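Migration inhibitory factor (Trichinella spiralis, PDB 1HFO) belongs to the macrophage migration inhibitory factor family, whose members are small trimeric proteins in which each subunit packs two helices on a beta sheet. Local coordinates at residues N6-A11 / G51-A56; S16-S21 / T85-P90; G27-K32 / G59-I64; A77-H82 / M94-V99. All blocks are in the same frame, centred on the assembly; numbering follows the deposited sequence.

Contact 1: residues N6-A11 / G51-A56; sequences NTNIKA and GSTNPA
Asn8 grips the loop 51-56 with both ends of its side-chain amide. OD1 takes the N-H of Ala56 N at 2.9 Å, the donor tilted only slightly from the plane of the amide carbonyl, while Asn8 ND2 gives a hydrogen to Asn54 O at 3.0 Å. That second bond is less regular, since ND2 stands above the plane of the Asn54 peptide carbonyl, well off its lone pairs. The same ND2 also reaches Leu47 O, so it ties strand 46-49 to the loop that follows it. Next to this, Thr7 points OG1 anti to its own backbone N (chi1 -179°), which brings the hydroxyl to 2.9 Å from Ala56 O as donor. Thr7 OG1 also receives the N-H of Ile9 N at 3.3 Å in a nearly straight bond, closing an ST turn where strand 2-7 ends. Asn8 N adds a weak bond to Ala56 O.

Apolar packing is sparse: the buried Ile9 touches the exposed Pro55 through CG2 and CB, 4.0 Å apart, the side chains crossing at about a right angle. The solvent side belongs to Thr53, Asn54 and Pro55. Arg93 of the same chain bonds Asn54 O and Pro55 O.

The chemistry is therefore that of side chains serving backbone: Thr7 and Asn8 occupy peptide groups of an irregular loop and probably hold its path as it enters strand 57-63.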
loop_
_atom_site.group_PDB
_atom_site.type_symbol
_atom_site.label_atom_id
_atom_site.label_comp_id
_atom_site.label_asym_id
_atom_site.label_seq_id
_atom_site.Cartn_x
_atom_site.Cartn_y
_atom_site.Cartn_z
ATOM N N ASN A 6 2.532 -8.186 -0.862
ATOM C CA ASN A 6 3.127 -8.302 0.452
ATOM C C ASN A 6 2.956 -9.766 0.851
ATOM O O ASN A 6 1.876 -10.341 0.701
ATOM C CB ASN A 6 2.411 -7.388 1.443
ATOM C CG ASN A 6 2.446 -5.944 1.005
ATOM O OD1 ASN A 6 1.502 -5.442 0.383
ATOM N ND2 ASN A 6 3.554 -5.273 1.293
ATOM N N THR A 7 4.027 -10.358 1.354
ATOM C CA THR A 7 3.980 -11.772 1.709
ATOM C C THR A 7 4.852 -12.111 2.907
ATOM O O THR A 7 5.806 -11.397 3.225
ATOM C CB THR A 7 4.428 -12.623 0.492
ATOM O OG1 THR A 7 4.361 -14.017 0.821
ATOM C CG2 THR A 7 5.855 -12.275 0.100
ATOM N N ASN A 8 4.526 -13.224 3.567
ATOM C CA ASN A 8 5.299 -13.666 4.714
ATOM C C ASN A 8 6.401 -14.654 4.345
ATOM O O ASN A 8 7.227 -15.005 5.188
ATOM C CB ASN A 8 4.390 -14.295 5.786
ATOM C CG ASN A 8 3.333 -15.224 5.205
ATOM O OD1 ASN A 8 3.487 -15.765 4.110
ATOM N ND2 ASN A 8 2.248 -15.432 5.967
ATOM N N ILE A 9 6.437 -15.092 3.089
ATOM C CA ILE A 9 7.480 -16.030 2.688
ATOM C C ILE A 9 8.844 -15.357 2.702
ATOM O O ILE A 9 8.953 -14.140 2.849
ATOM C CB ILE A 9 7.233 -16.629 1.287
ATOM C CG1 ILE A 9 7.320 -15.542 0.221
ATOM C CG2 ILE A 9 5.905 -17.343 1.244
ATOM C CD1 ILE A 9 7.061 -16.066 -1.153
ATOM N N LYS A 10 9.889 -16.157 2.537
ATOM C CA LYS A 10 11.254 -15.656 2.562
ATOM C C LYS A 10 11.700 -15.112 1.208
ATOM O O LYS A 10 11.247 -15.579 0.169
ATOM C CB LYS A 10 12.196 -16.777 3.011
ATOM C CG LYS A 10 11.900 -17.314 4.410
ATOM C CD LYS A 10 12.675 -18.600 4.695
ATOM C CE LYS A 10 14.178 -18.368 4.692
ATOM N NZ LYS A 10 14.579 -17.370 5.728
ATOM N N ALA A 11 12.595 -14.131 1.234
ATOM C CA ALA A 11 13.101 -13.521 0.004
ATOM C C ALA A 11 13.840 -14.557 -0.812
ATOM O O ALA A 11 13.773 -14.574 -2.047
ATOM C CB ALA A 11 14.034 -12.378 0.332
ATOM N N GLY A 51 -6.169 -16.430 10.368
ATOM C CA GLY A 51 -5.685 -16.817 11.681
ATOM C C GLY A 51 -4.439 -17.686 11.734
ATOM O O GLY A 51 -4.178 -18.334 12.747
ATOM N N SER A 52 -3.663 -17.714 10.658
ATOM C CA SER A 52 -2.437 -18.502 10.642
ATOM C C SER A 52 -1.346 -17.758 9.899
ATOM O O SER A 52 -1.614 -17.004 8.960
ATOM C CB SER A 52 -2.669 -19.870 10.002
ATOM O OG SER A 52 -3.301 -19.762 8.744
ATOM N N THR A 53 -0.114 -17.970 10.343
ATOM C CA THR A 53 1.038 -17.322 9.751
ATOM C C THR A 53 1.661 -18.161 8.635
ATOM O O THR A 53 2.810 -17.944 8.267
ATOM C CB THR A 53 2.101 -17.038 10.828
ATOM O OG1 THR A 53 3.130 -16.209 10.283
ATOM C CG2 THR A 53 2.722 -18.331 11.320
ATOM N N ASN A 54 0.911 -19.117 8.094
ATOM C CA ASN A 54 1.438 -19.942 7.010
ATOM C C ASN A 54 1.486 -19.086 5.750
ATOM O O ASN A 54 0.785 -18.082 5.664
ATOM C CB ASN A 54 0.557 -21.169 6.773
ATOM C CG ASN A 54 0.719 -22.216 7.865
ATOM O OD1 ASN A 54 1.806 -22.380 8.413
ATOM N ND2 ASN A 54 -0.354 -22.936 8.172
ATOM N N PRO A 55 2.311 -19.477 4.760
ATOM C CA PRO A 55 2.436 -18.728 3.507
ATOM C C PRO A 55 1.129 -18.120 2.993
ATOM O O PRO A 55 0.144 -18.820 2.746
ATOM C CB PRO A 55 3.017 -19.766 2.550
ATOM C CG PRO A 55 3.952 -20.513 3.451
ATOM C CD PRO A 55 3.128 -20.706 4.712
ATOM N N ALA A 56 1.158 -16.804 2.799
ATOM C CA ALA A 56 0.013 -16.037 2.336
ATOM C C ALA A 56 0.540 -14.735 1.751
ATOM O O ALA A 56 1.715 -14.417 1.915
ATOM C CB ALA A 56 -0.909 -15.716 3.511
#

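Contact 2: residues S16-S21 / T85-P90; sequences SDFLSS and TKLGIP. Unlike the reference sequence in segment 85-90: Thr85 (reference Lys).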
loop_
_atom_site.group_PDB
_atom_site.type_symbol
_atom_site.label_atom_id
_atom_site.label_comp_id
_atom_site.label_asym_id
_atom_site.label_seq_id
_atom_site.Cartn_x
_atom_site.Cartn_y
_atom_site.Cartn_z
ATOM N N SER A 16 14.582 -16.169 -9.142
ATOM C CA SER A 16 15.274 -15.128 -9.892
ATOM C C SER A 16 14.443 -14.594 -11.066
ATOM O O SER A 16 14.645 -13.456 -11.488
ATOM C CB SER A 16 16.607 -15.671 -10.409
ATOM O OG SER A 16 16.381 -16.715 -11.331
ATOM N N ASP A 17 13.532 -15.409 -11.601
ATOM C CA ASP A 17 12.687 -14.966 -12.712
ATOM C C ASP A 17 11.298 -14.520 -12.277
ATOM O O ASP A 17 10.362 -14.515 -13.075
ATOM C CB ASP A 17 12.522 -16.060 -13.765
ATOM C CG ASP A 17 11.999 -17.363 -13.192
ATOM O OD1 ASP A 17 11.620 -17.408 -12.003
ATOM O OD2 ASP A 17 11.955 -18.352 -13.945
ATOM N N PHE A 18 11.153 -14.143 -11.016
ATOM C CA PHE A 18 9.835 -13.701 -10.573
ATOM C C PHE A 18 9.438 -12.347 -11.185
ATOM O O PHE A 18 8.335 -12.199 -11.703
ATOM C CB PHE A 18 9.793 -13.584 -9.051
ATOM C CG PHE A 18 8.473 -13.099 -8.538
ATOM C CD1 PHE A 18 7.363 -13.936 -8.559
ATOM C CD2 PHE A 18 8.318 -11.786 -8.122
ATOM C CE1 PHE A 18 6.106 -13.482 -8.183
ATOM C CE2 PHE A 18 7.041 -11.303 -7.736
ATOM C CZ PHE A 18 5.940 -12.155 -7.771
ATOM N N LEU A 19 10.339 -11.375 -11.118
ATOM C CA LEU A 19 10.046 -10.041 -11.637
ATOM C C LEU A 19 9.834 -10.084 -13.139
ATOM O O LEU A 19 8.905 -9.474 -13.659
ATOM C CB LEU A 19 11.167 -9.070 -11.270
ATOM C CG LEU A 19 11.324 -8.860 -9.759
ATOM C CD1 LEU A 19 12.545 -8.027 -9.465
ATOM C CD2 LEU A 19 10.055 -8.208 -9.210
ATOM N N SER A 20 10.674 -10.824 -13.857
ATOM C CA SER A 20 10.475 -10.891 -15.292
ATOM C C SER A 20 9.156 -11.577 -15.674
ATOM O O SER A 20 8.394 -11.055 -16.481
ATOM C CB SER A 20 11.655 -11.615 -15.967
ATOM O OG SER A 20 11.740 -12.967 -15.550
ATOM N N SER A 21 8.883 -12.745 -15.095
ATOM C CA SER A 21 7.669 -13.472 -15.445
ATOM C C SER A 21 6.411 -12.715 -15.058
ATOM O O SER A 21 5.413 -12.789 -15.765
ATOM C CB SER A 21 7.639 -14.862 -14.798
ATOM O OG SER A 21 7.705 -14.820 -13.385
ATOM N N THR A 85 2.330 -20.829 -8.544
ATOM C CA THR A 85 3.437 -21.530 -9.191
ATOM C C THR A 85 4.828 -21.014 -8.822
ATOM O O THR A 85 5.750 -21.800 -8.605
ATOM C CB THR A 85 3.282 -21.478 -10.723
ATOM O OG1 THR A 85 2.068 -22.140 -11.100
ATOM C CG2 THR A 85 4.472 -22.148 -11.417
ATOM N N LYS A 86 4.989 -19.693 -8.740
ATOM C CA LYS A 86 6.292 -19.104 -8.439
ATOM C C LYS A 86 6.675 -18.974 -6.974
ATOM O O LYS A 86 7.857 -19.053 -6.623
ATOM C CB LYS A 86 6.394 -17.717 -9.082
ATOM C CG LYS A 86 6.280 -17.708 -10.586
ATOM C CD LYS A 86 7.427 -18.464 -11.262
ATOM C CE LYS A 86 7.217 -18.482 -12.770
ATOM N NZ LYS A 86 8.302 -19.258 -13.458
ATOM N N LEU A 87 5.683 -18.753 -6.117
ATOM C CA LEU A 87 5.942 -18.580 -4.699
ATOM C C LEU A 87 5.442 -19.744 -3.855
ATOM O O LEU A 87 5.785 -19.844 -2.675
ATOM C CB LEU A 87 5.290 -17.285 -4.224
ATOM C CG LEU A 87 5.573 -16.094 -5.149
ATOM C CD1 LEU A 87 4.956 -14.852 -4.548
ATOM C CD2 LEU A 87 7.070 -15.899 -5.340
ATOM N N GLY A 88 4.623 -20.596 -4.458
ATOM C CA GLY A 88 4.101 -21.754 -3.752
ATOM C C GLY A 88 3.005 -21.449 -2.748
ATOM O O GLY A 88 2.637 -22.309 -1.945
ATOM N N ILE A 89 2.462 -20.238 -2.802
ATOM C CA ILE A 89 1.405 -19.848 -1.864
ATOM C C ILE A 89 0.037 -20.357 -2.312
ATOM O O ILE A 89 -0.333 -20.234 -3.479
ATOM C CB ILE A 89 1.317 -18.303 -1.720
ATOM C CG1 ILE A 89 2.675 -17.717 -1.328
ATOM C CG2 ILE A 89 0.292 -17.941 -0.647
ATOM C CD1 ILE A 89 2.670 -16.175 -1.249
ATOM N N PRO A 90 -0.739 -20.953 -1.384
ATOM C CA PRO A 90 -2.068 -21.474 -1.706
ATOM C C PRO A 90 -2.985 -20.360 -2.214
ATOM O O PRO A 90 -2.988 -19.256 -1.670
ATOM C CB PRO A 90 -2.557 -22.040 -0.372
ATOM C CG PRO A 90 -1.292 -22.396 0.343
ATOM C CD PRO A 90 -0.370 -21.257 0.011
HETATM O O HOH W 1 10.312 -20.044 -11.158
#
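Phe18 and Lys86 bring the two backbones to 6.8 Å between their CA atoms, where the first turn of helix 18-30 passes the last turn of helix 69-87. The second helix runs to Leu87, and Gly88 leaves helical angles with positive phi. Just before the first helix, at the N-cap position, Asp17 O takes two bonds, from Ser21 N and from Ser21 OG, the latter at 2.7 Å.

The side chains meet in an apolar patch and a polar one. With CG anti to the backbone N (chi1 178°), the Phe18 ring extends toward helix 69-87. Its CD1 lies 3.9 Å from Lys86 CB, which sits in the ring plane at the edge, and the same CD1 is 3.8 Å from Leu87 CD2, approached obliquely. Farther out, Lys86 bends at chi2 (-64°) and then runs extended, its CE passing 3.7 Å from Ser21 OG. The ammonium ends near Asp17, but Lys86 NZ to Asp17 OD2 is a long salt bridge of 3.8 Å. A water fills in the link: it donates to Asp17 OD1 at 3.1 Å and accepts from Lys86 NZ at 3.2 Å. The two charges are probably only loosely coupled, at the surface.

Beneath, Phe18 and Leu87 both rest on Ile41 of strand 38-42, and Leu87 also touches Leu5 of strand 2-7. Phe18 packs on Leu83 as well, so the patch joins the two helices to one another and to the sheet.

Contact 3: residues G27-K32 / G59-I64; sequences GNILSK and GTLMSI
Helix 18-30 ends over strand 57-63, with Leu30 and Ser63 7.9 Å apart at their CA atoms and the directions of the touching parts, 29-32 and 61-64, differing by 44°. The helix finishes in a Schellman motif: Ser31, at positive phi, is the C-prime residue, Lys32 N bonds Gly27 O at 3.0 Å, and a weaker bond joins Ser31 N to Asn28 O. This is helix-on-sheet packing within the alpha/beta subunit of the MIF family.

Leu61 and Ser63, alternate residues of the strand, direct their side chains at the helix. Leu61 CD2 is shared by two partners, Ile29 CD1 and Leu30 CD1, each 4.3 Å away, a loose apolar contact. Leu30 CD1 comes in more closely over Ser63, reaching its CB at 3.6 Å, nearer than its approach to Leu61. The Ser63 hydroxyl bonds Gly65 O, two residues on.

Around the apolar core, Ile29 and Leu30 also touch His75 of helix 69-87, while Leu30 and Ser63 both pack on Pro1. Leu61 also touches Phe3 and Phe98 of the strands on either side, continuing the apolar layer across the sheet.

From the Schellman turn the Lys32 side chain reaches toward Ile64. Bent at chi2 and again at chi4, it passes Ser63 and places Lys32 NZ 2.8 Å from Ile64 O, as a donor tilted 29° from the plane of that carbonyl.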
loop_
_atom_site.group_PDB
_atom_site.type_symbol
_atom_site.label_atom_id
_atom_site.label_comp_id
_atom_site.label_asym_id
_atom_site.label_seq_id
_atom_site.Cartn_x
_atom_site.Cartn_y
_atom_site.Cartn_z
ATOM N N GLY A 27 1.789 -7.167 -18.244
ATOM C CA GLY A 27 1.693 -6.422 -19.489
ATOM C C GLY A 27 0.833 -7.138 -20.504
ATOM O O GLY A 27 -0.001 -6.543 -21.186
ATOM N N ASN A 28 1.035 -8.439 -20.609
ATOM C CA ASN A 28 0.257 -9.194 -21.557
ATOM C C ASN A 28 -1.244 -9.194 -21.189
ATOM O O ASN A 28 -2.078 -8.981 -22.068
ATOM C CB ASN A 28 0.846 -10.620 -21.706
ATOM C CG ASN A 28 2.302 -10.617 -22.266
ATOM O OD1 ASN A 28 2.651 -9.802 -23.127
ATOM N ND2 ASN A 28 3.138 -11.550 -21.784
ATOM N N ILE A 29 -1.617 -9.376 -19.917
ATOM C CA ILE A 29 -3.049 -9.381 -19.589
ATOM C C ILE A 29 -3.748 -8.022 -19.668
ATOM O O ILE A 29 -4.948 -7.959 -19.928
ATOM C CB ILE A 29 -3.368 -9.977 -18.187
ATOM C CG1 ILE A 29 -2.851 -9.060 -17.085
ATOM C CG2 ILE A 29 -2.778 -11.371 -18.061
ATOM C CD1 ILE A 29 -3.259 -9.494 -15.689
ATOM N N LEU A 30 -3.015 -6.939 -19.420
ATOM C CA LEU A 30 -3.605 -5.604 -19.489
ATOM C C LEU A 30 -3.337 -4.974 -20.852
ATOM O O LEU A 30 -3.852 -3.910 -21.155
ATOM C CB LEU A 30 -3.032 -4.702 -18.391
ATOM C CG LEU A 30 -3.318 -5.125 -16.956
ATOM C CD1 LEU A 30 -2.530 -4.258 -15.999
ATOM C CD2 LEU A 30 -4.822 -5.015 -16.685
ATOM N N SER A 31 -2.547 -5.651 -21.679
ATOM C CA SER A 31 -2.209 -5.140 -23.009
ATOM C C SER A 31 -1.486 -3.799 -22.941
ATOM O O SER A 31 -1.812 -2.856 -23.676
ATOM C CB SER A 31 -3.468 -5.020 -23.878
ATOM O OG SER A 31 -3.971 -6.308 -24.206
ATOM N N LYS A 32 -0.509 -3.714 -22.040
ATOM C CA LYS A 32 0.293 -2.505 -21.889
ATOM C C LYS A 32 1.750 -2.832 -22.201
ATOM O O LYS A 32 2.178 -3.971 -22.059
ATOM C CB LYS A 32 0.203 -1.948 -20.461
ATOM C CG LYS A 32 -1.164 -1.366 -20.117
ATOM C CD LYS A 32 -1.541 -0.285 -21.108
ATOM C CE LYS A 32 -2.883 0.340 -20.759
ATOM N NZ LYS A 32 -2.788 1.168 -19.531
ATOM N N GLY A 59 -2.192 -8.213 -2.270
ATOM C CA GLY A 59 -1.568 -7.185 -3.080
ATOM C C GLY A 59 -2.574 -6.431 -3.899
ATOM O O GLY A 59 -3.781 -6.618 -3.769
ATOM N N THR A 60 -2.066 -5.596 -4.791
ATOM C CA THR A 60 -2.926 -4.778 -5.617
ATOM C C THR A 60 -2.405 -4.759 -7.033
ATOM O O THR A 60 -1.206 -4.792 -7.226
ATOM C CB THR A 60 -2.908 -3.320 -5.080
ATOM O OG1 THR A 60 -3.360 -3.307 -3.719
ATOM C CG2 THR A 60 -3.794 -2.402 -5.916
ATOM N N LEU A 61 -3.301 -4.749 -8.006
ATOM C CA LEU A 61 -2.915 -4.601 -9.403
ATOM C C LEU A 61 -3.654 -3.351 -9.865
ATOM O O LEU A 61 -4.883 -3.347 -9.940
ATOM C CB LEU A 61 -3.354 -5.800 -10.254
ATOM C CG LEU A 61 -3.098 -5.547 -11.743
ATOM C CD1 LEU A 61 -1.596 -5.573 -11.945
ATOM C CD2 LEU A 61 -3.781 -6.572 -12.631
ATOM N N MET A 62 -2.925 -2.271 -10.157
ATOM C CA MET A 62 -3.590 -1.056 -10.610
ATOM C C MET A 62 -3.131 -0.699 -12.019
ATOM O O MET A 62 -1.986 -0.951 -12.394
ATOM C CB MET A 62 -3.318 0.105 -9.650
ATOM C CG MET A 62 -1.871 0.398 -9.398
ATOM S SD MET A 62 -1.720 1.726 -8.148
ATOM C CE MET A 62 -1.080 0.832 -6.749
ATOM N N SER A 63 -4.039 -0.125 -12.796
ATOM C CA SER A 63 -3.725 0.249 -14.172
ATOM C C SER A 63 -4.738 1.217 -14.744
ATOM O O SER A 63 -5.911 1.208 -14.353
ATOM C CB SER A 63 -3.684 -1.019 -15.041
ATOM O OG SER A 63 -3.402 -0.713 -16.387
ATOM N N ILE A 64 -4.304 2.056 -15.681
ATOM C CA ILE A 64 -5.232 2.981 -16.303
ATOM C C ILE A 64 -5.871 2.178 -17.438
ATOM O O ILE A 64 -5.285 2.009 -18.501
ATOM C CB ILE A 64 -4.503 4.229 -16.870
ATOM C CG1 ILE A 64 -3.810 4.970 -15.719
ATOM C CG2 ILE A 64 -5.477 5.073 -17.632
ATOM C CD1 ILE A 64 -2.708 5.953 -16.154
#

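Contact 4: residues A77-H82 / M94-V99; sequences AKLFDH and MYIHFV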
loop_
_atom_site.group_PDB
_atom_site.type_symbol
_atom_site.label_atom_id
_atom_site.label_comp_id
_atom_site.label_asym_id
_atom_site.label_seq_id
_atom_site.Cartn_x
_atom_site.Cartn_y
_atom_site.Cartn_z
ATOM N N ALA A 77 -7.716 -15.430 -12.214
ATOM C CA ALA A 77 -7.373 -16.820 -12.458
ATOM C C ALA A 77 -5.899 -16.891 -12.848
ATOM O O ALA A 77 -5.125 -17.647 -12.265
ATOM C CB ALA A 77 -8.244 -17.373 -13.567
ATOM N N LYS A 78 -5.517 -16.068 -13.817
ATOM C CA LYS A 78 -4.140 -16.046 -14.312
ATOM C C LYS A 78 -3.102 -15.615 -13.275
ATOM O O LYS A 78 -2.037 -16.238 -13.141
ATOM C CB LYS A 78 -4.062 -15.133 -15.532
ATOM C CG LYS A 78 -4.897 -15.606 -16.710
ATOM C CD LYS A 78 -4.592 -14.787 -17.942
ATOM C CE LYS A 78 -5.799 -14.681 -18.860
ATOM N NZ LYS A 78 -6.343 -16.012 -19.230
ATOM N N LEU A 79 -3.397 -14.531 -12.555
ATOM C CA LEU A 79 -2.478 -14.035 -11.547
ATOM C C LEU A 79 -2.304 -15.021 -10.398
ATOM O O LEU A 79 -1.199 -15.208 -9.899
ATOM C CB LEU A 79 -2.961 -12.678 -10.999
ATOM C CG LEU A 79 -2.604 -11.415 -11.790
ATOM C CD1 LEU A 79 -3.026 -11.576 -13.232
ATOM C CD2 LEU A 79 -3.278 -10.193 -11.160
ATOM N N PHE A 80 -3.392 -15.639 -9.953
ATOM C CA PHE A 80 -3.281 -16.585 -8.857
ATOM C C PHE A 80 -2.516 -17.839 -9.252
ATOM O O PHE A 80 -1.726 -18.359 -8.465
ATOM C CB PHE A 80 -4.655 -16.954 -8.327
ATOM C CG PHE A 80 -5.164 -16.002 -7.290
ATOM C CD1 PHE A 80 -5.646 -14.749 -7.651
ATOM C CD2 PHE A 80 -5.133 -16.347 -5.947
ATOM C CE1 PHE A 80 -6.097 -13.840 -6.668
ATOM C CE2 PHE A 80 -5.577 -15.460 -4.964
ATOM C CZ PHE A 80 -6.061 -14.197 -5.337
ATOM N N ASP A 81 -2.748 -18.314 -10.466
ATOM C CA ASP A 81 -2.023 -19.485 -10.957
ATOM C C ASP A 81 -0.532 -19.140 -10.977
ATOM O O ASP A 81 0.310 -19.895 -10.489
ATOM C CB ASP A 81 -2.506 -19.858 -12.363
ATOM C CG ASP A 81 -1.546 -20.793 -13.082
ATOM O OD1 ASP A 81 -1.231 -21.871 -12.530
ATOM O OD2 ASP A 81 -1.104 -20.446 -14.203
ATOM N N HIS A 82 -0.213 -17.964 -11.504
ATOM C CA HIS A 82 1.166 -17.516 -11.578
ATOM C C HIS A 82 1.833 -17.422 -10.203
ATOM O O HIS A 82 2.923 -17.944 -9.990
ATOM C CB HIS A 82 1.216 -16.155 -12.297
ATOM C CG HIS A 82 2.585 -15.565 -12.358
ATOM N ND1 HIS A 82 3.586 -16.092 -13.143
ATOM C CD2 HIS A 82 3.139 -14.535 -11.679
ATOM C CE1 HIS A 82 4.701 -15.414 -12.941
ATOM N NE2 HIS A 82 4.456 -14.466 -12.056
ATOM N N MET A 94 -4.488 -15.796 -0.557
ATOM C CA MET A 94 -4.045 -14.583 -1.249
ATOM C C MET A 94 -5.214 -13.716 -1.691
ATOM O O MET A 94 -6.245 -14.208 -2.149
ATOM C CB MET A 94 -3.214 -14.932 -2.487
ATOM C CG MET A 94 -1.878 -15.549 -2.189
ATOM S SD MET A 94 -0.914 -15.699 -3.710
ATOM C CE MET A 94 -1.775 -16.993 -4.534
ATOM N N TYR A 95 -5.045 -12.401 -1.547
ATOM C CA TYR A 95 -6.057 -11.464 -1.993
ATOM C C TYR A 95 -5.381 -10.509 -2.959
ATOM O O TYR A 95 -4.238 -10.122 -2.738
ATOM C CB TYR A 95 -6.582 -10.603 -0.847
ATOM C CG TYR A 95 -7.632 -11.235 0.018
ATOM C CD1 TYR A 95 -8.787 -11.782 -0.536
ATOM C CD2 TYR A 95 -7.499 -11.224 1.401
ATOM C CE1 TYR A 95 -9.795 -12.308 0.287
ATOM C CE2 TYR A 95 -8.497 -11.743 2.229
ATOM C CZ TYR A 95 -9.635 -12.280 1.667
ATOM O OH TYR A 95 -10.616 -12.794 2.497
ATOM N N ILE A 96 -6.101 -10.128 -4.002
ATOM C CA ILE A 96 -5.590 -9.142 -4.942
ATOM C C ILE A 96 -6.676 -8.092 -5.176
ATOM O O ILE A 96 -7.796 -8.418 -5.568
ATOM C CB ILE A 96 -5.197 -9.758 -6.308
ATOM C CG1 ILE A 96 -4.045 -10.749 -6.121
ATOM C CG2 ILE A 96 -4.808 -8.620 -7.288
ATOM C CD1 ILE A 96 -2.841 -10.205 -5.362
ATOM N N HIS A 97 -6.340 -6.828 -4.929
ATOM C CA HIS A 97 -7.286 -5.758 -5.151
ATOM C C HIS A 97 -7.027 -5.175 -6.530
ATOM O O HIS A 97 -5.916 -4.705 -6.808
ATOM C CB HIS A 97 -7.123 -4.637 -4.123
ATOM C CG HIS A 97 -8.186 -3.585 -4.228
ATOM N ND1 HIS A 97 -8.026 -2.307 -3.739
ATOM C CD2 HIS A 97 -9.416 -3.618 -4.795
ATOM C CE1 HIS A 97 -9.111 -1.599 -3.999
ATOM N NE2 HIS A 97 -9.969 -2.369 -4.640
ATOM N N PHE A 98 -8.044 -5.214 -7.378
ATOM C CA PHE A 98 -7.950 -4.693 -8.736
ATOM C C PHE A 98 -8.439 -3.248 -8.764
ATOM O O PHE A 98 -9.565 -2.938 -8.344
ATOM C CB PHE A 98 -8.772 -5.571 -9.687
ATOM C CG PHE A 98 -8.272 -6.991 -9.783
ATOM C CD1 PHE A 98 -7.092 -7.284 -10.469
ATOM C CD2 PHE A 98 -8.970 -8.037 -9.170
ATOM C CE1 PHE A 98 -6.605 -8.592 -10.544
ATOM C CE2 PHE A 98 -8.495 -9.353 -9.239
ATOM C CZ PHE A 98 -7.311 -9.635 -9.926
ATOM N N VAL A 99 -7.572 -2.357 -9.237
ATOM C CA VAL A 99 -7.892 -0.939 -9.284
ATOM C C VAL A 99 -7.772 -0.322 -10.664
ATOM O O VAL A 99 -6.703 -0.361 -11.273
ATOM C CB VAL A 99 -6.968 -0.146 -8.336
ATOM C CG1 VAL A 99 -7.371 1.313 -8.335
ATOM C CG2 VAL A 99 -7.018 -0.743 -6.925
#
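Met94 opens strand 94-99 against Phe80 of the helix, with CB 3.5 Å from Phe80 CE2. Its chain bends at chi3 (-71°), which brings CE to 3.7 Å from Phe80 CD2, and the sulfur stands oblique to the ring in a Met-aromatic contact. Met94 O lies at the edge of the Phe80 ring, in its plane, 3.2 Å from both Phe80 CE2 and Phe80 CZ; this buried oxygen has no hydrogen-bond partner in the model. Tyr95 turns to the other side of the sheet, where its hydroxyl bonds Tyr36 O of the second subunit. Ile96 faces the helix again: CG1 is 3.8 Å from Phe80 CE1, the two side chains sliding past each other in opposite directions. Farther along, Phe98 presents an edge to the helix, with CE1 3.7 Å from Leu79 CD2, while Ile96 CG2 lies over one face of the Phe98 ring, offset toward the rim.

The axes of segments 77-82 and 94-99 come within 10.2 Å, their directions 140° apart; both belong to the beta-alpha-beta unit 57-63, 69-87, 94-100. Leu79 also touches Leu61 on the neighbouring strand and Ile29 on helix 18-30, and beyond strand 94-100 the sheet continues into the second subunit through antiparallel pairing at Tyr95 and Ile96.

Contacts 3 and 4 set the two helices on the four-stranded sheet, contact 2 joins the helices to each other, and contact 1 joins the end of strand 2-7 to a loop. Contacts 3 and 4 lie closest, centres about 11 Å apart, linked by pairing of strands 57-63 and 94-100 and by Ile29 against Leu79. Contacts 2 and 3 use opposite ends of one helix, with centres about 17 Å apart; contacts 2 and 4 share helix 69-87, with centres about 13 Å apart. Contact 1 touches contact 2 through Ile89. Along the chain, contacts 1 and 3 close before contact 4 opens, whereas contact 2 interleaves with contacts 1 and 4, binding early and late sequence into one compact subunit.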